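Local coordinates for tudor and KH domain-containing protein homolog (PDB 5VQH) that takes part in primary piRNA biogenesis in the silkworm germline, its extended Tudor domain binding the symmetrically dimethylated arginines of the Piwi proteins Siwi and Ago3, at residues Phe139-Pro151 with Asp206-Thr218. Residues are numbered along the deposited sequence; the frame is centred on the assembly and turned at random.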
loop_
_atom_site.group_PDB
_atom_site.type_symbol
_atom_site.label_atom_id
_atom_site.label_comp_id
_atom_site.label_asym_id
_atom_site.label_seq_id
_atom_site.Cartn_x
_atom_site.Cartn_y
_atom_site.Cartn_z
ATOM N N PHE A 139 -8.757 3.702 -5.641
ATOM C CA PHE A 139 -7.868 2.845 -4.851
ATOM C C PHE A 139 -6.972 3.729 -3.977
ATOM O O PHE A 139 -6.244 4.569 -4.481
ATOM C CB PHE A 139 -7.059 1.926 -5.758
ATOM C CG PHE A 139 -7.901 0.926 -6.516
ATOM C CD1 PHE A 139 -8.962 0.277 -5.907
ATOM C CD2 PHE A 139 -7.600 0.608 -7.832
ATOM C CE1 PHE A 139 -9.716 -0.638 -6.605
ATOM C CE2 PHE A 139 -8.340 -0.325 -8.539
ATOM C CZ PHE A 139 -9.405 -0.956 -7.921
ATOM N N GLN A 140 -7.072 3.555 -2.672
ATOM C CA GLN A 140 -6.533 4.522 -1.711
ATOM C C GLN A 140 -5.032 4.534 -1.512
ATOM O O GLN A 140 -4.514 5.566 -1.038
ATOM C CB GLN A 140 -7.178 4.336 -0.338
ATOM C CG GLN A 140 -8.611 4.810 -0.221
ATOM C CD GLN A 140 -8.755 6.261 -0.593
ATOM O OE1 GLN A 140 -8.301 7.149 0.115
ATOM N NE2 GLN A 140 -9.324 6.508 -1.741
ATOM N N ALA A 141 -4.326 3.455 -1.882
ATOM C CA ALA A 141 -2.860 3.352 -1.600
ATOM C C ALA A 141 -2.003 3.902 -2.716
ATOM O O ALA A 141 -2.149 3.431 -3.806
ATOM C CB ALA A 141 -2.467 1.906 -1.332
ATOM N N MET A 142 -1.155 4.904 -2.441
ATOM C CA MET A 142 -0.235 5.484 -3.421
ATOM C C MET A 142 1.201 5.043 -3.090
ATOM O O MET A 142 1.700 5.323 -2.004
ATOM C CB MET A 142 -0.320 7.021 -3.390
ATOM C CG MET A 142 -1.736 7.617 -3.327
ATOM S SD MET A 142 -2.862 6.783 -4.458
ATOM C CE MET A 142 -1.963 7.011 -5.998
ATOM N N GLU A 143 1.869 4.356 -4.004
ATOM C CA GLU A 143 3.267 3.990 -3.770
ATOM C C GLU A 143 4.192 5.222 -3.625
ATOM O O GLU A 143 4.095 6.148 -4.381
ATOM C CB GLU A 143 3.771 3.118 -4.909
ATOM C CG GLU A 143 4.900 2.191 -4.500
ATOM C CD GLU A 143 5.547 1.554 -5.702
ATOM O OE1 GLU A 143 4.805 1.082 -6.567
ATOM O OE2 GLU A 143 6.784 1.536 -5.797
ATOM N N CYS A 144 5.105 5.212 -2.670
ATOM C CA CYS A 144 6.110 6.255 -2.588
ATOM C C CYS A 144 7.492 5.705 -2.236
ATOM O O CYS A 144 7.683 4.530 -1.960
ATOM C CB CYS A 144 5.735 7.259 -1.512
ATOM S SG CYS A 144 4.082 7.984 -1.572
ATOM N N PHE A 145 8.470 6.593 -2.261
ATOM C CA PHE A 145 9.760 6.307 -1.673
ATOM C C PHE A 145 10.235 7.571 -1.010
ATOM O O PHE A 145 9.700 8.628 -1.264
ATOM C CB PHE A 145 10.746 5.803 -2.732
ATOM C CG PHE A 145 11.189 6.839 -3.700
ATOM C CD1 PHE A 145 12.351 7.560 -3.475
ATOM C CD2 PHE A 145 10.463 7.095 -4.836
ATOM C CE1 PHE A 145 12.767 8.532 -4.373
ATOM C CE2 PHE A 145 10.866 8.074 -5.728
ATOM C CZ PHE A 145 12.018 8.789 -5.504
ATOM N N LEU A 146 11.229 7.443 -0.144
ATOM C CA LEU A 146 11.623 8.542 0.724
ATOM C C LEU A 146 12.718 9.262 0.012
ATOM O O LEU A 146 13.634 8.641 -0.446
ATOM C CB LEU A 146 12.115 8.019 2.064
ATOM C CG LEU A 146 11.959 9.048 3.181
ATOM C CD1 LEU A 146 10.520 9.152 3.659
ATOM C CD2 LEU A 146 12.847 8.701 4.357
ATOM N N ALA A 147 12.627 10.571 -0.096
ATOM C CA ALA A 147 13.608 11.299 -0.845
ATOM C C ALA A 147 14.799 11.613 0.005
ATOM O O ALA A 147 14.714 11.724 1.223
ATOM C CB ALA A 147 13.017 12.571 -1.418
ATOM N N GLY A 148 15.930 11.715 -0.654
ATOM C CA GLY A 148 17.113 12.260 -0.024
ATOM C C GLY A 148 17.881 11.303 0.860
ATOM O O GLY A 148 18.805 11.729 1.552
ATOM N N VAL A 149 17.525 10.020 0.857
ATOM C CA VAL A 149 18.263 9.045 1.667
ATOM C C VAL A 149 18.581 7.809 0.827
ATOM O O VAL A 149 17.884 7.495 -0.123
ATOM C CB VAL A 149 17.497 8.666 2.965
ATOM C CG1 VAL A 149 17.106 9.895 3.751
ATOM C CG2 VAL A 149 16.248 7.888 2.661
ATOM N N ARG A 150 19.665 7.131 1.154
ATOM C CA ARG A 150 19.891 5.787 0.631
ATOM C C ARG A 150 20.441 4.933 1.760
ATOM O O ARG A 150 20.888 5.466 2.780
ATOM C CB ARG A 150 20.790 5.786 -0.617
ATOM C CG ARG A 150 22.028 6.650 -0.492
ATOM C CD ARG A 150 22.465 7.254 -1.821
ATOM N NE ARG A 150 23.709 7.998 -1.623
ATOM C CZ ARG A 150 23.811 9.182 -1.003
ATOM N NH1 ARG A 150 22.739 9.818 -0.511
ATOM N NH2 ARG A 150 25.012 9.746 -0.871
ATOM N N PRO A 151 20.348 3.602 1.620
ATOM C CA PRO A 151 20.800 2.770 2.734
ATOM C C PRO A 151 22.296 2.867 3.007
ATOM O O PRO A 151 23.099 3.098 2.089
ATOM C CB PRO A 151 20.408 1.350 2.339
ATOM C CG PRO A 151 19.715 1.434 1.024
ATOM C CD PRO A 151 19.721 2.834 0.529
ATOM N N ASP A 206 4.575 7.918 -19.302
ATOM C CA ASP A 206 5.118 7.232 -18.119
ATOM C C ASP A 206 4.471 7.712 -16.821
ATOM O O ASP A 206 4.152 8.905 -16.683
ATOM C CB ASP A 206 6.612 7.469 -17.993
ATOM C CG ASP A 206 7.414 6.677 -18.984
ATOM O OD1 ASP A 206 6.911 5.646 -19.538
ATOM O OD2 ASP A 206 8.558 7.125 -19.201
ATOM N N LYS A 207 4.311 6.772 -15.880
ATOM C CA LYS A 207 3.835 7.066 -14.544
ATOM C C LYS A 207 5.034 7.493 -13.735
ATOM O O LYS A 207 6.168 7.231 -14.091
ATOM C CB LYS A 207 3.196 5.847 -13.880
ATOM C CG LYS A 207 1.922 5.292 -14.500
ATOM C CD LYS A 207 1.574 3.956 -13.831
ATOM C CE LYS A 207 0.521 3.140 -14.583
ATOM N NZ LYS A 207 -0.850 3.744 -14.515
ATOM N N GLU A 208 4.761 8.154 -12.635
ATOM C CA GLU A 208 5.772 8.730 -11.784
ATOM C C GLU A 208 5.461 8.402 -10.347
ATOM O O GLU A 208 4.399 8.792 -9.830
ATOM C CB GLU A 208 5.770 10.254 -11.930
ATOM C CG GLU A 208 6.641 10.722 -13.049
ATOM C CD GLU A 208 6.648 12.220 -13.207
ATOM O OE1 GLU A 208 6.217 12.915 -12.260
ATOM O OE2 GLU A 208 7.130 12.688 -14.285
ATOM N N ILE A 209 6.386 7.704 -9.700
ATOM C CA ILE A 209 6.304 7.451 -8.278
ATOM C C ILE A 209 6.922 8.651 -7.571
ATOM O O ILE A 209 7.990 9.035 -7.916
ATOM C CB ILE A 209 7.137 6.231 -7.884
ATOM C CG1 ILE A 209 6.803 5.015 -8.735
ATOM C CG2 ILE A 209 6.975 5.915 -6.408
ATOM C CD1 ILE A 209 5.378 4.593 -8.686
ATOM N N PRO A 210 6.272 9.204 -6.548
ATOM C CA PRO A 210 6.882 10.299 -5.799
ATOM C C PRO A 210 7.878 9.926 -4.695
ATOM O O PRO A 210 7.643 9.057 -3.852
ATOM C CB PRO A 210 5.681 11.024 -5.182
ATOM C CG PRO A 210 4.639 9.978 -5.058
ATOM C CD PRO A 210 4.881 8.961 -6.138
ATOM N N GLY A 211 8.988 10.647 -4.728
ATOM C CA GLY A 211 9.968 10.687 -3.663
ATOM C C GLY A 211 9.659 11.811 -2.718
ATOM O O GLY A 211 9.780 12.972 -3.073
ATOM N N ILE A 212 9.246 11.456 -1.511
ATOM C CA ILE A 212 8.687 12.419 -0.590
ATOM C C ILE A 212 9.493 12.457 0.668
ATOM O O ILE A 212 10.250 11.530 0.947
ATOM C CB ILE A 212 7.280 12.055 -0.158
ATOM C CG1 ILE A 212 7.301 10.817 0.686
ATOM C CG2 ILE A 212 6.419 11.825 -1.359
ATOM C CD1 ILE A 212 5.907 10.326 0.978
ATOM N N LYS A 213 9.302 13.532 1.429
ATOM C CA LYS A 213 9.827 13.636 2.764
ATOM C C LYS A 213 8.646 13.702 3.703
ATOM O O LYS A 213 7.635 14.326 3.399
ATOM C CB LYS A 213 10.723 14.864 2.910
ATOM C CG LYS A 213 11.991 14.730 2.093
ATOM C CD LYS A 213 12.989 15.849 2.354
ATOM C CE LYS A 213 14.175 15.690 1.410
ATOM N NZ LYS A 213 15.235 16.740 1.527
ATOM N N LEU A 214 8.780 13.066 4.851
ATOM C CA LEU A 214 7.696 12.987 5.754
ATOM C C LEU A 214 8.008 13.695 7.057
ATOM O O LEU A 214 9.092 13.527 7.614
ATOM C CB LEU A 214 7.409 11.522 6.029
ATOM C CG LEU A 214 6.711 10.730 4.935
ATOM C CD1 LEU A 214 6.803 9.258 5.280
ATOM C CD2 LEU A 214 5.256 11.151 4.889
ATOM N N PHE A 215 7.028 14.437 7.575
ATOM C CA PHE A 215 7.226 15.202 8.790
ATOM C C PHE A 215 6.118 14.933 9.794
ATOM O O PHE A 215 4.961 14.892 9.439
ATOM C CB PHE A 215 7.314 16.676 8.444
ATOM C CG PHE A 215 8.390 16.997 7.416
ATOM C CD1 PHE A 215 9.666 17.348 7.808
ATOM C CD2 PHE A 215 8.114 16.960 6.059
ATOM C CE1 PHE A 215 10.643 17.653 6.894
ATOM C CE2 PHE A 215 9.084 17.248 5.131
ATOM C CZ PHE A 215 10.354 17.602 5.550
ATOM N N ASP A 216 6.494 14.711 11.049
ATOM C CA ASP A 216 5.537 14.576 12.160
ATOM C C ASP A 216 5.473 15.944 12.793
ATOM O O ASP A 216 6.300 16.271 13.638
ATOM C CB ASP A 216 6.026 13.532 13.176
ATOM C CG ASP A 216 5.006 13.209 14.261
ATOM O OD1 ASP A 216 3.975 13.915 14.362
ATOM O OD2 ASP A 216 5.267 12.241 15.038
ATOM N N VAL A 217 4.511 16.754 12.343
ATOM C CA VAL A 217 4.469 18.167 12.666
ATOM C C VAL A 217 3.772 18.368 13.986
ATOM O O VAL A 217 2.848 17.666 14.303
ATOM C CB VAL A 217 3.744 18.982 11.585
ATOM C CG1 VAL A 217 3.924 20.476 11.809
ATOM C CG2 VAL A 217 4.299 18.662 10.221
ATOM N N THR A 218 4.253 19.324 14.763
ATOM C CA THR A 218 3.588 19.726 15.989
ATOM C C THR A 218 3.860 21.209 16.249
ATOM O O THR A 218 4.292 21.937 15.360
ATOM C CB THR A 218 4.011 18.854 17.192
ATOM O OG1 THR A 218 3.620 19.513 18.401
ATOM C CG2 THR A 218 5.517 18.616 17.230
#
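The ring of Phe145 lies flat on the backbone of Gly211, whose CA sits 3.4 Å from the ring centroid in a CH-pi contact over the face. A CB on Gly211 would run into CZ of that ring, so the glycine is what lets the aromatic group come down on the neighbouring strand. With chi1 at 70°, CG stands between the backbone N and carbonyl carbon of Phe145, and the ring folds back over its partner; Ile209 O meets its edge and Ile209 CG2 approaches CD2 at 4.0 Å. Replacing Phe145 with an alanine would probably leave the Gly211 backbone uncovered and open a gap beside Ile209 CG2. Beneath the ring, strands 142-146 and 207-217 pair in parallel: Phe145 N donates to Pro210 O (3.0 Å), and Phe145 O accepts Ile212 N in a bond of 161° at the hydrogen. Ala147 N then reaches Ile212 O at 2.8 Å from well above the carbonyl plane, at a crossing where the strand axes diverge by 53°. Cys144 SG, anti to its carbonyl carbon, touches both Pro210 CG and Ile212 CD1 (3.9 Å to the latter), while Leu146 CD1 meets Leu214 CD1. Further out, Phe36 of strand 35-40 touches both Cys144 and Ile212, and Thr194 of strand 187-198 touches Phe145 and Ala147. The contact thus joins two central strands of the mixed sheet in the extended Tudor domain, and its chemistry implies that three nearly straight backbone hydrogen bonds and a glycine-aromatic fit jointly hold a strongly twisted pair.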